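Local coordinates for protein L-threonine-O-3-phosphate decarboxylase (Porphyromonas gingivalis, PDB 3FKD) that probably decarboxylates L-threonine O-3-phosphate with the help of a bound pyridoxal 5'-phosphate cofactor, at residues Asp27-Lys30 with Asp31-Glu34; Glu39-Asn42 with Cys43-His46; Arg144-Gln147 with Arg148-Leu152. All blocks are in the same frame, centred on the assembly; numbering follows the deposited sequence.

Contact 1. Residues Asp27-Lys30 with Asp31-Glu34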
ATOM      1  N   ASP A  27      17.457  11.173  12.810  1.00 26.45           N
ATOM      2  CA  ASP A  27      18.147  11.091  14.085  1.00 28.18           C
ATOM      3  C   ASP A  27      17.193  10.961  15.276  1.00 27.68           C
ATOM      4  O   ASP A  27      17.612  11.138  16.404  1.00 28.62           O
ATOM      5  CB  ASP A  27      19.073  12.308  14.274  1.00 28.81           C
ATOM      6  CG  ASP A  27      20.556  11.948  14.201  1.00 33.55           C
ATOM      7  OD1 ASP A  27      20.863  10.899  13.623  1.00 35.22           O
ATOM      8  OD2 ASP A  27      21.420  12.701  14.721  1.00 35.75           O
ATOM      9  N   GLY A  28      15.921  10.653  15.026  1.00 27.04           N
ATOM     10  CA  GLY A  28      14.948  10.488  16.095  1.00 27.75           C
ATOM     11  C   GLY A  28      15.296   9.339  17.037  1.00 32.40           C
ATOM     12  O   GLY A  28      16.072   8.469  16.685  1.00 29.75           O
ATOM     13  N   ASP A  29      14.747   9.348  18.254  1.00 36.28           N
ATOM     14  CA  ASP A  29      14.871   8.192  19.153  1.00 37.96           C
ATOM     15  C   ASP A  29      13.829   7.114  18.807  1.00 39.74           C
ATOM     16  O   ASP A  29      12.615   7.317  18.979  1.00 38.03           O
ATOM     17  CB  ASP A  29      14.715   8.601  20.606  1.00 38.22           C
ATOM     18  CG  ASP A  29      15.134   7.502  21.568  1.00 44.89           C
ATOM     19  OD1 ASP A  29      15.234   6.311  21.144  1.00 43.01           O
ATOM     20  OD2 ASP A  29      15.376   7.844  22.763  1.00 47.90           O
ATOM     21  N   LYS A  30      14.309   5.970  18.329  1.00 37.71           N
ATOM     22  CA  LYS A  30      13.420   4.982  17.749  1.00 37.24           C
ATOM     23  C   LYS A  30      13.494   3.678  18.476  1.00 37.32           C
ATOM     24  O   LYS A  30      12.845   2.714  18.054  1.00 37.86           O
ATOM     25  CB  LYS A  30      13.786   4.729  16.282  1.00 39.57           C
ATOM     26  CG  LYS A  30      12.969   5.523  15.275  1.00 35.79           C
ATOM     27  CD  LYS A  30      13.844   5.868  14.057  1.00 38.52           C
ATOM     28  CE  LYS A  30      13.008   6.524  12.959  1.00 33.82           C
ATOM     29  NZ  LYS A  30      11.609   5.958  13.007  1.00 30.19           N
ATOM     30  N   ASP A  31      14.290   3.629  19.543  1.00 38.00           N
ATOM     31  CA  ASP A  31      14.434   2.386  20.313  1.00 39.63           C
ATOM     32  C   ASP A  31      13.060   1.983  20.820  1.00 34.53           C
ATOM     33  O   ASP A  31      12.682   0.815  20.727  1.00 33.05           O
ATOM     34  CB  ASP A  31      15.421   2.518  21.506  1.00 41.56           C
ATOM     35  CG  ASP A  31      16.860   2.901  21.073  1.00 47.66           C
ATOM     36  OD1 ASP A  31      17.334   2.464  19.978  1.00 45.55           O
ATOM     37  OD2 ASP A  31      17.520   3.647  21.851  1.00 52.34           O
ATOM     38  N   HIS A  32      12.310   2.954  21.329  1.00 30.99           N
ATOM     39  CA  HIS A  32      11.047   2.630  21.959  1.00 31.89           C
ATOM     40  C   HIS A  32       9.887   2.370  20.997  1.00 31.66           C
ATOM     41  O   HIS A  32       9.071   1.480  21.245  1.00 30.32           O
ATOM     42  CB  HIS A  32      10.725   3.622  23.056  1.00 29.36           C
ATOM     43  CG  HIS A  32      11.730   3.570  24.150  1.00 33.22           C
ATOM     44  ND1 HIS A  32      12.846   4.386  24.172  1.00 34.82           N
ATOM     45  CD2 HIS A  32      11.863   2.712  25.187  1.00 31.00           C
ATOM     46  CE1 HIS A  32      13.597   4.062  25.209  1.00 35.99           C
ATOM     47  NE2 HIS A  32      13.018   3.053  25.846  1.00 35.76           N
ATOM     48  N   LEU A  33       9.824   3.116  19.902  1.00 27.90           N
ATOM     49  CA  LEU A  33       8.927   2.729  18.863  1.00 26.70           C
ATOM     50  C   LEU A  33       9.263   1.284  18.450  1.00 27.72           C
ATOM     51  O   LEU A  33       8.386   0.436  18.339  1.00 27.41           O
ATOM     52  CB  LEU A  33       9.038   3.687  17.676  1.00 27.11           C
ATOM     53  CG  LEU A  33       8.383   3.195  16.381  1.00 25.33           C
ATOM     54  CD1 LEU A  33       6.915   2.910  16.598  1.00 23.75           C
ATOM     55  CD2 LEU A  33       8.549   4.196  15.263  1.00 23.75           C
ATOM     56  N   GLU A  34      10.527   0.993  18.206  1.00 29.34           N
ATOM     57  CA  GLU A  34      10.886  -0.312  17.662  1.00 27.24           C
ATOM     58  C   GLU A  34      10.694  -1.472  18.642  1.00 25.27           C
ATOM     59  O   GLU A  34      10.299  -2.538  18.252  1.00 24.58           O
ATOM     60  CB  GLU A  34      12.316  -0.285  17.121  1.00 28.19           C
ATOM     61  CG  GLU A  34      12.428   0.507  15.837  1.00 33.20           C
ATOM     62  CD  GLU A  34      13.816   0.459  15.242  1.00 34.37           C
ATOM     63  OE1 GLU A  34      14.734  -0.015  15.956  1.00 37.73           O
ATOM     64  OE2 GLU A  34      13.978   0.888  14.079  1.00 30.00           O
TER
HETATM   65  O   HOH W   1      17.941   6.289  23.090  1.00 44.20           O
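Asp29 and Asp31 meet where the loop turns into helix 31-39. Asp31 N gives its hydrogen to Asp29 OD1 at 3.3 Å, a capping bond that takes up an N-H of the first turn and lies nearly on the C-O axis of the acceptor. CG of Asp29 stands opposite its own backbone N (chi1 -168°), and this turns the carboxylate forward to the helix start. The Asp31 side chain crosses that of Asp29 at about a right angle, and the carboxylate planes stand 84° apart. Asp31 OD2 lies 3.6 Å from Asp29 OD1, a like-charge approach that probably costs energy; a water donates to Asp29 OD2 and to Asp31 OD2 and probably eases the repulsion. The positive pole of the helix start would also favour two carboxylates here. His32 follows, its ND1 4.3 Å from Asp29 OD1, too far for a hydrogen bond. Leu33 then runs side by side with the Lys30 chain, its CD2 4.2 Å from Lys30 NZ, which is hydrogen-bonded to Tyr199 O. Glu34 closes the turn: its N reaches Lys30 O at 2.9 Å, the donor tilted 29° from the carbonyl plane, and its CB and CG lean over the same oxygen. The Glu34 carboxylate, not in contact with Lys30 NZ, forms a salt bridge with Arg45 of the second subunit. Buried Leu33 packs on Ala235 and Phe238 of helix 230-241, with Ile201 and Phe246 from loops beside it, which seats the first turn of helix 31-39 against the body of the subunit.

Contact 2. Residues Glu39-Asn42 with Cys43-His46; sequences ENLN and CIRH
Asn40 O and Cys43 N are joined in the 3-10 run that carries the chain on from helix 31-39, Asn40 being the first residue to leave helical backbone angles. Three consecutive i to i+3 bonds define it: Cys43 N to Asn40 O (3.1 Å), Ile44 N to Leu41 O (3.1 Å) and Arg45 N to Asn42 O (2.9 Å). In each the donor stands well above the carbonyl plane, consistent with the tight 3-10 winding. The tight side carries Leu41, Cys43 and Ile44. SG of Cys43, placed between its backbone N and carbonyl carbon (chi1 80°), lies 3.4 Å from Asn40 O, and the thiol side chain presses on Ala230 and Leu231 of helix 230-241. Ile44 folds its CG1 over Leu41 O at 3.2 Å, while its CG2 meets Leu41 CD1 at 4.4 Å, a lighter apolar touch. Leu41 also rests on Leu231, and Ile44 packs on Leu204 of the second subunit; the Ile44 backbone is hydrogen-bonded to that subunit as well.

The other side is looser: Asn42 and His46 are exposed and Arg45 partly so, though Asn42 also touches Glu34 of the second subunit. Asn42 and Arg45 run alongside each other, their amide and guanidinium planes only 15° from parallel. The Arg45 chain, extended from CG to NE, brings the guanidinium alongside the amide, and the guanidinium forms a salt bridge with Glu34 of the second subunit. Asn42 OD1 lies over the centre of one guanidinium face, 3.0 Å from Arg45 NH1, but the angle is too poor for a hydrogen bond.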
ATOM      1  N   GLU A  39       7.132  -6.119  20.406  1.00 25.84           N
ATOM      2  CA  GLU A  39       6.153  -6.615  21.364  1.00 28.13           C
ATOM      3  C   GLU A  39       4.811  -7.001  20.711  1.00 27.54           C
ATOM      4  O   GLU A  39       4.191  -8.007  21.093  1.00 29.20           O
ATOM      5  CB  GLU A  39       5.990  -5.608  22.514  1.00 28.07           C
ATOM      6  CG  GLU A  39       7.215  -5.569  23.447  1.00 31.46           C
ATOM      7  CD  GLU A  39       7.193  -4.425  24.434  1.00 32.31           C
ATOM      8  OE1 GLU A  39       6.203  -3.665  24.434  1.00 34.31           O
ATOM      9  OE2 GLU A  39       8.170  -4.273  25.202  1.00 32.35           O
ATOM     10  N   ASN A  40       4.374  -6.215  19.730  1.00 25.22           N
ATOM     11  CA  ASN A  40       3.108  -6.464  19.046  1.00 25.17           C
ATOM     12  C   ASN A  40       3.267  -7.028  17.664  1.00 24.75           C
ATOM     13  O   ASN A  40       2.428  -6.803  16.789  1.00 25.59           O
ATOM     14  CB  ASN A  40       2.264  -5.200  19.000  1.00 26.26           C
ATOM     15  CG  ASN A  40       1.992  -4.659  20.385  1.00 27.85           C
ATOM     16  OD1 ASN A  40       1.017  -5.061  21.043  1.00 24.85           O
ATOM     17  ND2 ASN A  40       2.881  -3.768  20.864  1.00 26.24           N
ATOM     18  N   LEU A  41       4.320  -7.812  17.486  1.00 25.04           N
ATOM     19  CA  LEU A  41       4.608  -8.403  16.197  1.00 25.00           C
ATOM     20  C   LEU A  41       3.540  -9.365  15.674  1.00 26.99           C
ATOM     21  O   LEU A  41       3.388  -9.523  14.461  1.00 26.69           O
ATOM     22  CB  LEU A  41       5.979  -9.053  16.179  1.00 25.94           C
ATOM     23  CG  LEU A  41       6.483  -9.155  14.730  1.00 29.67           C
ATOM     24  CD1 LEU A  41       6.554  -7.785  14.006  1.00 22.49           C
ATOM     25  CD2 LEU A  41       7.811  -9.880  14.653  1.00 31.27           C
ATOM     26  N   ASN A  42       2.797 -10.000  16.570  1.00 26.96           N
ATOM     27  CA  ASN A  42       1.728 -10.883  16.154  1.00 27.49           C
ATOM     28  C   ASN A  42       0.625 -10.217  15.327  1.00 27.90           C
ATOM     29  O   ASN A  42      -0.139 -10.917  14.653  1.00 26.55           O
ATOM     30  CB  ASN A  42       1.119 -11.580  17.340  1.00 30.72           C
ATOM     31  CG  ASN A  42       2.034 -12.600  17.920  1.00 36.49           C
ATOM     32  OD1 ASN A  42       3.005 -13.017  17.274  1.00 35.30           O
ATOM     33  ND2 ASN A  42       1.729 -13.040  19.153  1.00 41.05           N
ATOM     34  N   CYS A  43       0.559  -8.882  15.351  1.00 25.75           N
ATOM     35  CA  CYS A  43      -0.385  -8.176  14.498  1.00 23.79           C
ATOM     36  C   CYS A  43      -0.241  -8.549  13.009  1.00 24.86           C
ATOM     37  O   CYS A  43      -1.195  -8.396  12.265  1.00 24.35           O
ATOM     38  CB  CYS A  43      -0.274  -6.661  14.676  1.00 25.64           C
ATOM     39  SG  CYS A  43       1.109  -5.890  13.764  1.00 25.22           S
ATOM     40  N   ILE A  44       0.921  -9.052  12.576  1.00 23.69           N
ATOM     41  CA  ILE A  44       1.073  -9.451  11.176  1.00 24.26           C
ATOM     42  C   ILE A  44       0.248 -10.710  10.784  1.00 26.53           C
ATOM     43  O   ILE A  44       0.076 -11.033   9.588  1.00 24.21           O
ATOM     44  CB  ILE A  44       2.550  -9.691  10.777  1.00 24.28           C
ATOM     45  CG1 ILE A  44       3.138 -10.875  11.539  1.00 27.08           C
ATOM     46  CG2 ILE A  44       3.395  -8.462  10.996  1.00 24.87           C
ATOM     47  CD1 ILE A  44       4.623 -11.118  11.233  1.00 25.73           C
ATOM     48  N   ARG A  45      -0.231 -11.416  11.806  1.00 27.83           N
ATOM     49  CA  ARG A  45      -0.975 -12.676  11.665  1.00 28.30           C
ATOM     50  C   ARG A  45      -2.464 -12.424  11.523  1.00 28.11           C
ATOM     51  O   ARG A  45      -3.218 -13.341  11.229  1.00 27.62           O
ATOM     52  CB  ARG A  45      -0.783 -13.553  12.917  1.00 31.06           C
ATOM     53  CG  ARG A  45       0.589 -14.148  13.083  1.00 32.49           C
ATOM     54  CD  ARG A  45       0.775 -14.559  14.504  1.00 34.08           C
ATOM     55  NE  ARG A  45       2.067 -15.199  14.691  1.00 40.17           N
ATOM     56  CZ  ARG A  45       2.470 -15.729  15.841  1.00 43.76           C
ATOM     57  NH1 ARG A  45       1.659 -15.695  16.891  1.00 44.84           N
ATOM     58  NH2 ARG A  45       3.674 -16.301  15.943  1.00 44.47           N
ATOM     59  N   HIS A  46      -2.900 -11.195  11.769  1.00 26.83           N
ATOM     60  CA  HIS A  46      -4.310 -10.893  11.578  1.00 26.53           C
ATOM     61  C   HIS A  46      -4.519  -9.716  10.625  1.00 26.35           C
ATOM     62  O   HIS A  46      -3.708  -8.790  10.542  1.00 24.78           O
ATOM     63  CB  HIS A  46      -5.011 -10.703  12.918  1.00 24.53           C
ATOM     64  CG  HIS A  46      -4.634 -11.749  13.924  1.00 31.40           C
ATOM     65  ND1 HIS A  46      -4.107 -11.444  15.167  1.00 36.67           N
ATOM     66  CD2 HIS A  46      -4.638 -13.103  13.844  1.00 30.40           C
ATOM     67  CE1 HIS A  46      -3.852 -12.561  15.826  1.00 32.64           C
ATOM     68  NE2 HIS A  46      -4.159 -13.582  15.042  1.00 32.18           N
TER

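Contact 3. Residues Arg144-Gln147 with Arg148-Leu152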
ATOM      1  N   ARG A 144      10.835  26.277  -0.031  1.00 24.29           N
ATOM      2  CA  ARG A 144      10.038  27.489  -0.126  1.00 26.12           C
ATOM      3  C   ARG A 144       8.962  27.424   0.932  1.00 26.89           C
ATOM      4  O   ARG A 144       8.339  26.407   1.106  1.00 27.64           O
ATOM      5  CB  ARG A 144       9.432  27.638  -1.515  1.00 27.15           C
ATOM      6  CG  ARG A 144       8.702  28.940  -1.734  1.00 31.85           C
ATOM      7  CD  ARG A 144       7.201  28.880  -1.387  1.00 33.99           C
ATOM      8  NE  ARG A 144       6.569  27.570  -1.633  1.00 36.29           N
ATOM      9  CZ  ARG A 144       5.901  27.226  -2.736  1.00 36.21           C
ATOM     10  NH1 ARG A 144       5.773  28.102  -3.733  1.00 39.44           N
ATOM     11  NH2 ARG A 144       5.355  26.005  -2.844  1.00 31.41           N
ATOM     12  N   LEU A 145       8.759  28.499   1.671  1.00 31.41           N
ATOM     13  CA  LEU A 145       7.791  28.470   2.762  1.00 32.11           C
ATOM     14  C   LEU A 145       6.875  29.668   2.646  1.00 34.10           C
ATOM     15  O   LEU A 145       7.334  30.809   2.608  1.00 36.38           O
ATOM     16  CB  LEU A 145       8.490  28.454   4.133  1.00 32.89           C
ATOM     17  CG  LEU A 145       7.612  28.231   5.398  1.00 34.62           C
ATOM     18  CD1 LEU A 145       7.318  26.785   5.627  1.00 30.73           C
ATOM     19  CD2 LEU A 145       8.250  28.809   6.701  1.00 37.83           C
ATOM     20  N   LEU A 146       5.582  29.384   2.577  1.00 35.62           N
ATOM     21  CA  LEU A 146       4.525  30.378   2.590  1.00 37.47           C
ATOM     22  C   LEU A 146       4.039  30.544   4.028  1.00 40.74           C
ATOM     23  O   LEU A 146       4.040  29.584   4.814  1.00 39.62           O
ATOM     24  CB  LEU A 146       3.366  29.885   1.730  1.00 36.59           C
ATOM     25  CG  LEU A 146       3.800  29.516   0.329  1.00 35.75           C
ATOM     26  CD1 LEU A 146       2.651  28.872  -0.470  1.00 34.75           C
ATOM     27  CD2 LEU A 146       4.316  30.776  -0.326  1.00 34.75           C
ATOM     28  N   GLN A 147       3.614  31.757   4.362  1.00 44.19           N
ATOM     29  CA  GLN A 147       3.090  32.059   5.683  1.00 41.79           C
ATOM     30  C   GLN A 147       1.702  31.483   5.790  1.00 40.12           C
ATOM     31  O   GLN A 147       0.923  31.595   4.859  1.00 38.99           O
ATOM     32  CB  GLN A 147       3.009  33.573   5.878  1.00 46.79           C
ATOM     33  CG  GLN A 147       4.343  34.266   5.980  1.00 46.88           C
ATOM     34  CD  GLN A 147       5.126  33.730   7.131  1.00 50.95           C
ATOM     35  OE1 GLN A 147       4.662  33.770   8.272  1.00 56.11           O
ATOM     36  NE2 GLN A 147       6.320  33.206   6.853  1.00 52.33           N
ATOM     37  N   ARG A 148       1.398  30.883   6.939  1.00 43.24           N
ATOM     38  CA  ARG A 148       0.063  30.357   7.229  1.00 40.34           C
ATOM     39  C   ARG A 148      -0.963  31.343   6.723  1.00 39.58           C
ATOM     40  O   ARG A 148      -2.035  30.956   6.276  1.00 40.19           O
ATOM     41  CB  ARG A 148      -0.099  30.108   8.743  1.00 39.77           C
ATOM     42  CG  ARG A 148      -1.484  30.412   9.285  1.00 39.26           C
ATOM     43  CD  ARG A 148      -1.694  30.054  10.756  1.00 37.01           C
ATOM     44  NE  ARG A 148      -3.133  30.071  11.008  1.00 40.63           N
ATOM     45  CZ  ARG A 148      -3.928  28.998  10.965  1.00 38.99           C
ATOM     46  NH1 ARG A 148      -3.413  27.800  10.746  1.00 37.69           N
ATOM     47  NH2 ARG A 148      -5.236  29.115  11.170  1.00 36.66           N
ATOM     48  N   THR A 149      -0.589  32.621   6.770  1.00 42.43           N
ATOM     49  CA  THR A 149      -1.422  33.751   6.343  1.00 42.91           C
ATOM     50  C   THR A 149      -1.537  33.919   4.830  1.00 41.44           C
ATOM     51  O   THR A 149      -2.595  34.267   4.319  1.00 42.83           O
ATOM     52  CB  THR A 149      -0.859  35.064   6.911  1.00 45.40           C
ATOM     53  OG1 THR A 149      -0.551  34.881   8.296  1.00 46.86           O
ATOM     54  CG2 THR A 149      -1.855  36.191   6.767  1.00 43.40           C
ATOM     55  N   GLU A 150      -0.447  33.696   4.113  1.00 43.59           N
ATOM     56  CA  GLU A 150      -0.477  33.816   2.659  1.00 45.03           C
ATOM     57  C   GLU A 150      -1.385  32.729   2.120  1.00 45.13           C
ATOM     58  O   GLU A 150      -2.168  32.942   1.190  1.00 48.23           O
ATOM     59  CB  GLU A 150       0.931  33.691   2.078  1.00 44.85           C
ATOM     60  CG  GLU A 150       0.958  33.508   0.572  1.00 48.66           C
ATOM     61  CD  GLU A 150       0.438  34.716  -0.206  1.00 51.68           C
ATOM     62  OE1 GLU A 150       0.298  35.815   0.389  1.00 54.82           O
ATOM     63  OE2 GLU A 150       0.177  34.562  -1.423  1.00 49.07           O
ATOM     64  N   ILE A 151      -1.305  31.564   2.740  1.00 41.95           N
ATOM     65  CA  ILE A 151      -2.153  30.457   2.364  1.00 39.59           C
ATOM     66  C   ILE A 151      -3.626  30.781   2.618  1.00 41.66           C
ATOM     67  O   ILE A 151      -4.440  30.621   1.709  1.00 40.93           O
ATOM     68  CB  ILE A 151      -1.706  29.150   3.039  1.00 37.39           C
ATOM     69  CG1 ILE A 151      -0.381  28.695   2.426  1.00 36.13           C
ATOM     70  CG2 ILE A 151      -2.736  28.075   2.831  1.00 37.63           C
ATOM     71  CD1 ILE A 151       0.130  27.368   2.902  1.00 33.71           C
ATOM     72  N   LEU A 152      -3.970  31.258   3.821  1.00 40.13           N
ATOM     73  CA  LEU A 152      -5.373  31.615   4.121  1.00 41.65           C
ATOM     74  C   LEU A 152      -6.058  32.574   3.116  1.00 40.79           C
ATOM     75  O   LEU A 152      -7.256  32.474   2.868  1.00 39.66           O
ATOM     76  CB  LEU A 152      -5.531  32.145   5.555  1.00 38.21           C
ATOM     77  CG  LEU A 152      -5.149  31.105   6.593  1.00 40.18           C
ATOM     78  CD1 LEU A 152      -5.051  31.666   7.999  1.00 35.72           C
ATOM     79  CD2 LEU A 152      -6.167  29.950   6.514  1.00 40.95           C
TER
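Gln147 and Ile151 close the first turn of helix 148-157: Ile151 N binds Gln147 O at 3.1 Å, nearly straight at the carbonyl oxygen (C=O...N 171°), with an N-H...O angle of 167°. A short, strongly bent approach of Glu150 N to the same oxygen is weak and doubtful. Arg148 O continues the helical series, accepting from Leu152 N at 3.1 Å. Although Gln147 occupies the N-cap position, its side chain bends at chi2 and takes no part in these bonds. Before the cap, Leu146 N is satisfied by Asn137 OD1. Leu146 and Ile151 cross at about a right angle beneath the turn, Leu146 CB meeting Ile151 CG1 at 4.0 Å. The extended Arg148 chain carries its guanidinium away to a salt bridge with Asp182 and a hydrogen bond to Val177 O. Glu150 bends at chi2 and leads its carboxylate away from the loop to lie near Asp121, a like-charge pair that may raise the proton affinity of one of them. Helix 148-157 links strands 132-136 and 162-166, parallel neighbours in the seven-stranded sheet, and this turn is thus the helix entry of a beta-alpha-beta crossover, as in the large domain of class I and II aminotransferases.

Along the chain the contacts come in series. Contacts 1 and 2 lie at the start of helix 31-39 and just beyond its end, with centres 19 Å apart and nearest atoms about 5 Å apart, and both lean on helix 230-241. They also meet across the dimer: Glu34 of contact 1 pairs with Arg45 of contact 2 on the other subunit, and reciprocally, so this N-terminal helix and its 3-10 extension form part of the subunit interface. Contact 3 touches no other chain. It lies in the region of the seven-stranded sheet, its centre 32 Å from that of contact 1 and 42 Å from that of contact 2, on the opposite side of the chain's centre from the latter.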